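PDB 4GHJ: probable transcriptional regulator from Vibrio vulnificus, which probably binds DNA through an XRE-family helix-turn-helix domain and so regulates transcription. Local coordinates for residues Ala34-Ile37 / Gly38-Lys42. Numbering follows the deposited sequence. Where two conformers were deposited one is given.
Sequences AEEI and GDRLK
The E36 carboxylate meets the R40 guanidinium at its edge, and the two planes stand nearly upright to each other, 83° apart. E36 OE2 lies near the guanidinium plane and accepts from R40 NH2 at 3.0 Å. On the glutamate side the approach is from above the carboxylate plane, 62° out of it. This is a salt bridge between residues i and i+4 on one face of helix 30-47. It holds for one of the two conformers of the exposed E36. A water takes the N-H of R40 NE at 2.7 Å and gives a weak, longer bond to this OE2, so it bridges the two groups a second time. E36 turns its CG anti to the backbone N (chi1 -170°) and runs on extended. Its CG then lies 3.9 Å from R40 NE. R40 sets CG beside its own backbone N, which brings CG to 3.2 Å from E36 O. The backbone follows the alpha-helical pattern below the pair. R40 N donates to E36 O, and L41 N donates to I37 O at 2.9 Å. G38 N and D39 N bond to A34 O and E35 O in the same way.

Round the helix from this pair, I37 and L41 form a buried apolar side. I37 packs on M79 of helix 76-85 and on F95, and L41 packs on L83. Both also touch the second subunit, at I80 and I96. All three guanidinium nitrogens have partners: NE and NH2 along one edge, with the water and E36, and NH1 with the backbone O atoms of I92 and F95 of the second subunit. Those carbonyls are the firmer anchor. E36 may offset the arginine's charge only in part.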
loop_
_atom_site.group_PDB
_atom_site.type_symbol
_atom_site.label_atom_id
_atom_site.label_comp_id
_atom_site.label_asym_id
_atom_site.label_seq_id
_atom_site.Cartn_x
_atom_site.Cartn_y
_atom_site.Cartn_z
ATOM N N ALA B 34 -6.175 -3.316 6.279
ATOM C CA ALA B 34 -6.479 -2.752 4.961
ATOM C C ALA B 34 -7.758 -1.899 5.061
ATOM O O ALA B 34 -7.848 -0.835 4.464
ATOM C CB ALA B 34 -6.643 -3.844 3.923
ATOM N N GLU B 35 -8.742 -2.382 5.828
ATOM C CA GLU B 35 -9.981 -1.650 6.009
ATOM C C GLU B 35 -9.753 -0.327 6.775
ATOM O O GLU B 35 -10.384 0.688 6.468
ATOM C CB GLU B 35 -11.033 -2.526 6.689
ATOM C CG GLU B 35 -12.280 -1.801 6.994
ATOM C CD GLU B 35 -13.285 -2.671 7.705
ATOM O OE1 GLU B 35 -13.669 -3.737 7.140
ATOM O OE2 GLU B 35 -13.671 -2.278 8.825
ATOM N N GLU B 36 -8.844 -0.353 7.750
ATOM C CA GLU B 36 -8.496 0.827 8.535
ATOM C C GLU B 36 -7.832 1.867 7.607
ATOM O O GLU B 36 -8.115 3.063 7.694
ATOM C CB GLU B 36 -7.585 0.425 9.706
ATOM C CG GLU B 36 -7.332 1.512 10.747
ATOM C CD GLU B 36 -6.561 1.007 11.971
ATOM O OE1 GLU B 36 -6.541 -0.221 12.230
ATOM O OE2 GLU B 36 -5.993 1.853 12.692
ATOM N N ILE B 37 -6.998 1.396 6.681
ATOM C CA ILE B 37 -6.342 2.279 5.701
ATOM C C ILE B 37 -7.411 2.865 4.772
ATOM O O ILE B 37 -7.362 4.036 4.425
ATOM C CB ILE B 37 -5.214 1.562 4.911
ATOM C CG1 ILE B 37 -4.036 1.285 5.853
ATOM C CG2 ILE B 37 -4.741 2.413 3.729
ATOM C CD1 ILE B 37 -2.960 0.425 5.260
ATOM N N GLY B 38 -8.394 2.053 4.393
ATOM C CA GLY B 38 -9.513 2.551 3.587
ATOM C C GLY B 38 -10.202 3.728 4.276
ATOM O O GLY B 38 -10.469 4.751 3.655
ATOM N N ASP B 39 -10.486 3.580 5.568
ATOM C CA ASP B 39 -11.143 4.618 6.347
ATOM C C ASP B 39 -10.275 5.878 6.463
ATOM O O ASP B 39 -10.781 7.004 6.454
ATOM C CB ASP B 39 -11.509 4.077 7.717
ATOM C CG ASP B 39 -12.477 4.956 8.447
ATOM O OD1 ASP B 39 -13.378 5.546 7.801
ATOM O OD2 ASP B 39 -12.376 5.013 9.693
ATOM N N ARG B 40 -8.963 5.687 6.535
ATOM C CA ARG B 40 -8.018 6.835 6.578
ATOM C C ARG B 40 -8.016 7.580 5.246
ATOM O O ARG B 40 -7.949 8.826 5.202
ATOM C CB ARG B 40 -6.606 6.360 6.923
ATOM C CG ARG B 40 -6.451 5.778 8.328
ATOM C CD ARG B 40 -5.014 5.246 8.542
ATOM N NE ARG B 40 -4.859 4.399 9.728
ATOM C CZ ARG B 40 -3.735 3.751 10.040
ATOM N NH1 ARG B 40 -2.645 3.868 9.276
ATOM N NH2 ARG B 40 -3.692 2.977 11.119
ATOM N N LEU B 41 -8.132 6.832 4.144
ATOM C CA LEU B 41 -8.179 7.450 2.818
ATOM C C LEU B 41 -9.464 8.274 2.724
ATOM O O LEU B 41 -9.445 9.396 2.215
ATOM C CB LEU B 41 -8.120 6.404 1.691
ATOM C CG LEU B 41 -6.813 5.676 1.336
ATOM C CD1 LEU B 41 -7.121 4.520 0.345
ATOM C CD2 LEU B 41 -5.772 6.623 0.728
ATOM N N LYS B 42 -10.583 7.693 3.183
ATOM C CA LYS B 42 -11.865 8.401 3.212
ATOM C C LYS B 42 -11.782 9.715 4.017
ATOM O O LYS B 42 -12.220 10.757 3.524
ATOM C CB LYS B 42 -12.982 7.507 3.770
ATOM C CG LYS B 42 -14.319 8.199 3.994
ATOM C CD LYS B 42 -15.368 7.230 4.574
ATOM C CE LYS B 42 -16.687 7.935 4.777
ATOM N NZ LYS B 42 -17.620 7.121 5.582
HETATM O O HOH W 1 -6.740 4.956 11.601
#